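Local coordinates for protein glycosyl hydrolase, BNR repeat (Ralstonia eutropha, PDB 3B7F) that folds as a seven-bladed beta-propeller with BNR repeats and is a putative glycosyl hydrolase, its substrate not established, at residues Asp245-Arg257 and Trp265-Ile279. Residues are numbered along the deposited sequence; the frame is centred on the assembly and turned at random.
Sequences DILYQQNHCGIYR and WKRIGDAMPREVGDI. With EDO (1,2-ethanediol), chain J; EDO (1,2-ethanediol), chain O; EDO (1,2-ethanediol), chain M; EDO (1,2-ethanediol), chain N.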
# COMPACT_ATOMS: atom_id res chain seq x y z
N ASP A 245 17.49 2.55 -4.61
CA ASP A 245 17.54 3.98 -4.96
C ASP A 245 16.30 4.43 -5.74
O ASP A 245 15.97 5.62 -5.72
CB ASP A 245 18.75 4.32 -5.83
CG ASP A 245 20.06 4.20 -5.08
OD1 ASP A 245 20.18 4.73 -3.94
OD2 ASP A 245 20.99 3.60 -5.66
N ILE A 246 15.62 3.49 -6.40
CA ILE A 246 14.44 3.80 -7.21
C ILE A 246 13.14 3.66 -6.41
O ILE A 246 12.85 2.61 -5.84
CB ILE A 246 14.37 2.91 -8.48
CG1 ILE A 246 15.75 2.79 -9.16
CG2 ILE A 246 13.29 3.43 -9.46
CD1 ILE A 246 16.50 4.12 -9.43
N LEU A 247 12.38 4.76 -6.37
CA LEU A 247 11.06 4.84 -5.74
C LEU A 247 10.03 5.20 -6.81
O LEU A 247 10.33 5.94 -7.75
CB LEU A 247 11.01 5.89 -4.62
CG LEU A 247 11.59 5.54 -3.24
CD1 LEU A 247 13.01 5.07 -3.34
CD2 LEU A 247 11.50 6.75 -2.32
N TYR A 248 8.84 4.62 -6.70
CA TYR A 248 7.72 4.97 -7.58
C TYR A 248 6.56 5.38 -6.70
O TYR A 248 6.45 4.92 -5.56
CB TYR A 248 7.31 3.82 -8.48
CG TYR A 248 8.30 3.47 -9.60
CD1 TYR A 248 9.32 2.54 -9.38
CD2 TYR A 248 8.17 4.00 -10.88
CE1 TYR A 248 10.19 2.18 -10.40
CE2 TYR A 248 9.02 3.63 -11.92
CZ TYR A 248 10.04 2.72 -11.66
OH TYR A 248 10.92 2.34 -12.65
N GLN A 249 5.74 6.31 -7.18
CA GLN A 249 4.52 6.61 -6.45
C GLN A 249 3.34 6.91 -7.36
O GLN A 249 3.51 7.43 -8.46
CB GLN A 249 4.69 7.77 -5.43
CG GLN A 249 5.00 9.14 -6.01
CD GLN A 249 4.63 10.27 -5.08
OE1 GLN A 249 3.48 10.40 -4.71
NE2 GLN A 249 5.61 11.12 -4.74
N GLN A 250 2.15 6.53 -6.89
CA GLN A 250 0.88 6.94 -7.47
C GLN A 250 0.45 8.05 -6.52
O GLN A 250 0.31 7.83 -5.33
CB GLN A 250 -0.16 5.82 -7.48
CG GLN A 250 -1.51 6.28 -7.97
CD GLN A 250 -1.57 6.76 -9.43
OE1 GLN A 250 -1.77 5.95 -10.34
NE2 GLN A 250 -1.50 8.08 -9.64
N ASN A 251 0.28 9.25 -7.06
CA ASN A 251 -0.09 10.43 -6.31
C ASN A 251 -1.45 10.88 -6.83
O ASN A 251 -1.89 10.50 -7.93
CB ASN A 251 1.00 11.50 -6.56
CG ASN A 251 0.94 12.71 -5.61
OD1 ASN A 251 0.19 13.65 -5.86
ND2 ASN A 251 1.84 12.75 -4.61
N HIS A 252 -2.12 11.70 -6.02
CA HIS A 252 -3.36 12.37 -6.47
C HIS A 252 -3.10 13.22 -7.75
O HIS A 252 -4.02 13.46 -8.52
CB HIS A 252 -3.91 13.27 -5.36
CG HIS A 252 -5.37 13.54 -5.48
ND1 HIS A 252 -6.30 12.85 -4.73
CD2 HIS A 252 -6.06 14.38 -6.27
CE1 HIS A 252 -7.50 13.28 -5.05
NE2 HIS A 252 -7.39 14.20 -5.98
N CYS A 253 -1.84 13.66 -7.92
CA CYS A 253 -1.38 14.47 -9.05
C CYS A 253 -0.34 13.76 -9.91
O CYS A 253 0.60 14.38 -10.37
CB CYS A 253 -0.85 15.82 -8.54
SG CYS A 253 -2.10 16.68 -7.54
N GLY A 254 -0.52 12.46 -10.12
CA GLY A 254 0.25 11.73 -11.09
C GLY A 254 1.06 10.55 -10.64
O GLY A 254 1.10 10.24 -9.44
N ILE A 255 1.64 9.88 -11.63
CA ILE A 255 2.53 8.74 -11.43
C ILE A 255 3.92 9.34 -11.53
O ILE A 255 4.21 10.06 -12.50
CB ILE A 255 2.38 7.62 -12.46
CG1 ILE A 255 0.92 7.13 -12.55
CG2 ILE A 255 3.35 6.46 -12.11
CD1 ILE A 255 0.61 6.32 -13.85
N TYR A 256 4.77 9.07 -10.54
CA TYR A 256 6.11 9.58 -10.50
C TYR A 256 7.14 8.51 -10.22
O TYR A 256 6.86 7.52 -9.57
CB TYR A 256 6.26 10.64 -9.38
CG TYR A 256 5.42 11.87 -9.57
CD1 TYR A 256 4.09 11.89 -9.14
CD2 TYR A 256 5.93 13.01 -10.18
CE1 TYR A 256 3.29 13.02 -9.33
CE2 TYR A 256 5.14 14.14 -10.37
CZ TYR A 256 3.81 14.13 -9.94
OH TYR A 256 3.01 15.23 -10.12
N ARG A 257 8.36 8.78 -10.68
CA ARG A 257 9.53 7.97 -10.44
C ARG A 257 10.63 8.88 -9.88
O ARG A 257 10.83 9.99 -10.38
CB ARG A 257 10.01 7.31 -11.72
CG ARG A 257 11.19 6.36 -11.52
CD ARG A 257 11.73 5.90 -12.83
NE ARG A 257 12.92 5.06 -12.66
CZ ARG A 257 14.18 5.49 -12.58
NH1 ARG A 257 14.50 6.78 -12.59
NH2 ARG A 257 15.14 4.60 -12.43
N TRP A 265 11.25 13.83 -7.96
CA TRP A 265 10.19 13.03 -8.54
C TRP A 265 9.96 13.57 -9.94
O TRP A 265 9.81 14.79 -10.10
CB TRP A 265 8.87 13.16 -7.76
CG TRP A 265 8.93 12.60 -6.38
CD1 TRP A 265 9.08 13.30 -5.23
CD2 TRP A 265 8.85 11.21 -6.00
NE1 TRP A 265 9.09 12.45 -4.16
CE2 TRP A 265 8.97 11.16 -4.61
CE3 TRP A 265 8.68 10.02 -6.72
CZ2 TRP A 265 8.94 9.95 -3.89
CZ3 TRP A 265 8.67 8.82 -6.01
CH2 TRP A 265 8.79 8.80 -4.60
N LYS A 266 9.96 12.68 -10.93
CA LYS A 266 9.69 12.97 -12.34
C LYS A 266 8.42 12.27 -12.76
O LYS A 266 8.30 11.07 -12.57
CB LYS A 266 10.85 12.50 -13.20
CG LYS A 266 12.12 13.29 -12.94
CD LYS A 266 13.23 12.84 -13.85
CE LYS A 266 14.50 13.65 -13.63
NZ LYS A 266 15.57 12.99 -14.40
N ARG A 267 7.49 13.04 -13.33
CA ARG A 267 6.18 12.57 -13.72
C ARG A 267 6.15 11.70 -15.00
O ARG A 267 5.77 12.13 -16.09
CB ARG A 267 5.21 13.77 -13.87
CG ARG A 267 3.73 13.35 -13.84
CD ARG A 267 2.84 14.56 -13.66
NE ARG A 267 1.45 14.18 -13.57
CZ ARG A 267 0.44 14.97 -13.20
NH1 ARG A 267 0.62 16.24 -12.91
NH2 ARG A 267 -0.77 14.48 -13.17
N ILE A 268 6.55 10.45 -14.80
CA ILE A 268 6.45 9.41 -15.83
C ILE A 268 5.02 9.19 -16.28
O ILE A 268 4.80 8.74 -17.38
CB ILE A 268 7.09 8.05 -15.39
CG1 ILE A 268 6.49 7.50 -14.07
CG2 ILE A 268 8.64 8.21 -15.31
CD1 ILE A 268 6.94 6.08 -13.68
N GLY A 269 4.05 9.56 -15.43
CA GLY A 269 2.66 9.60 -15.82
C GLY A 269 2.28 10.51 -17.00
O GLY A 269 1.23 10.33 -17.58
N ASP A 270 3.12 11.46 -17.35
CA ASP A 270 2.92 12.28 -18.55
C ASP A 270 3.04 11.48 -19.87
O ASP A 270 2.68 12.01 -20.91
CB ASP A 270 3.89 13.48 -18.55
CG ASP A 270 3.54 14.51 -17.49
OD1 ASP A 270 2.39 14.47 -16.99
OD2 ASP A 270 4.37 15.39 -17.15
N ALA A 271 3.52 10.23 -19.82
CA ALA A 271 3.54 9.34 -20.98
C ALA A 271 2.21 8.63 -21.16
O ALA A 271 2.02 7.97 -22.17
CB ALA A 271 4.68 8.33 -20.87
N MSE A 272 1.31 8.73 -20.17
CA MSE A 272 -0.01 8.14 -20.25
C MSE A 272 -0.88 8.83 -21.30
O MSE A 272 -0.65 10.01 -21.60
CB MSE A 272 -0.74 8.19 -18.89
CG MSE A 272 -0.20 7.23 -17.82
SE MSE A 272 -0.62 5.35 -18.14
CE MSE A 272 -2.56 5.37 -17.83
N PRO A 273 -1.86 8.09 -21.86
CA PRO A 273 -2.71 8.72 -22.85
C PRO A 273 -3.57 9.80 -22.17
O PRO A 273 -3.96 9.64 -21.01
CB PRO A 273 -3.58 7.57 -23.38
CG PRO A 273 -2.91 6.31 -22.93
CD PRO A 273 -2.27 6.69 -21.64
N ARG A 274 -3.80 10.90 -22.90
CA ARG A 274 -4.55 12.04 -22.41
C ARG A 274 -5.92 11.64 -21.88
O ARG A 274 -6.34 12.14 -20.81
CB ARG A 274 -4.76 13.07 -23.51
CG ARG A 274 -5.27 14.41 -23.00
CD ARG A 274 -6.26 15.08 -23.94
NE ARG A 274 -7.50 14.31 -24.07
CZ ARG A 274 -8.44 14.19 -23.13
NH1 ARG A 274 -8.34 14.81 -21.94
NH2 ARG A 274 -9.50 13.44 -23.35
N GLU A 275 -6.62 10.75 -22.58
CA GLU A 275 -8.00 10.39 -22.15
C GLU A 275 -8.04 9.50 -20.92
O GLU A 275 -9.06 9.41 -20.30
CB GLU A 275 -8.88 9.79 -23.27
CG GLU A 275 -8.61 8.32 -23.67
CD GLU A 275 -7.33 8.11 -24.45
OE1 GLU A 275 -6.51 9.07 -24.62
OE2 GLU A 275 -7.17 6.96 -24.91
N VAL A 276 -6.93 8.83 -20.60
CA VAL A 276 -6.84 7.96 -19.43
C VAL A 276 -6.29 8.72 -18.21
O VAL A 276 -6.82 8.58 -17.11
CB VAL A 276 -6.00 6.70 -19.75
CG1 VAL A 276 -5.82 5.81 -18.52
CG2 VAL A 276 -6.66 5.89 -20.89
N GLY A 277 -5.28 9.56 -18.41
CA GLY A 277 -4.65 10.29 -17.32
C GLY A 277 -3.75 9.40 -16.47
O GLY A 277 -3.56 8.20 -16.75
N ASP A 278 -3.18 9.98 -15.42
CA ASP A 278 -2.25 9.26 -14.54
C ASP A 278 -2.61 9.39 -13.07
O ASP A 278 -1.75 9.39 -12.18
CB ASP A 278 -0.80 9.68 -14.83
CG ASP A 278 -0.49 11.09 -14.43
OD1 ASP A 278 -1.42 11.89 -14.35
OD2 ASP A 278 0.69 11.38 -14.12
N ILE A 279 -3.92 9.46 -12.82
CA ILE A 279 -4.46 9.53 -11.47
C ILE A 279 -4.97 8.14 -11.15
O ILE A 279 -5.40 7.41 -12.04
CB ILE A 279 -5.57 10.60 -11.32
CG1 ILE A 279 -5.12 11.91 -12.00
CG2 ILE A 279 -5.92 10.80 -9.82
CD1 ILE A 279 -3.67 12.28 -11.75
C1 EDO J . 18.36 6.53 -13.82
O1 EDO J . 17.95 6.13 -12.50
C2 EDO J . 17.32 7.43 -14.53
O2 EDO J . 16.93 8.59 -13.76
C1 EDO O . 9.51 13.17 -17.06
O1 EDO O . 8.17 13.35 -17.53
C2 EDO O . 9.79 11.69 -16.84
O2 EDO O . 11.20 11.37 -16.88
C1 EDO M . -9.80 12.13 -16.67
O1 EDO M . -9.65 10.71 -16.66
C2 EDO M . -8.70 12.72 -17.52
O2 EDO M . -8.79 12.11 -18.80
C1 EDO N . -11.12 6.96 -16.25
O1 EDO N . -11.06 5.56 -16.49
C2 EDO N . -9.72 7.54 -16.37
O2 EDO N . -8.76 6.48 -16.41
O HOH W 1 -2.76 5.92 -12.99
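The outer edge of one four-stranded propeller blade is built here, where the short strand at Trp265 and Lys266 pairs antiparallel with strand 254-259 and the chain then runs on toward the next blade. Arg257 and Lys266 are a hydrogen-bonded pair, N to O both ways, and Gly269 N, within the 3-10 segment 268-271, binds Ile255 O at 3.0 Å. The Trp265 indole packs on Leu247, Gln249 and Tyr256: Gln249 NE2 lies 3.3 Å above its plane, near the CD2-CE2 fusion bond, the amide turned 80° to it, while Leu247 CB touches CH2 at 3.7 Å and NE1 binds Leu214 O, just past the last strand of the preceding blade. On the other side of the sheet Ile268 CD1 meets the Tyr248 ring edge. Arg267, extended with CG anti to the backbone N (chi1 -161°), runs its CG over one face of Tyr256 and grips Asp278 side-on, NE to OD2 (3.0 Å) and NH2 to OD1 (2.9 Å). Ile255 N reaches the same Asp278 OD2 from above the carboxylate plane, and Gln250 NE2 donates almost straight (171°) to Asp278 O at 2.9 Å. Asp278 thus joins the connecting loop to both strands beside the 251-254 turn; Arg267, also near Asp270, probably offsets its charge.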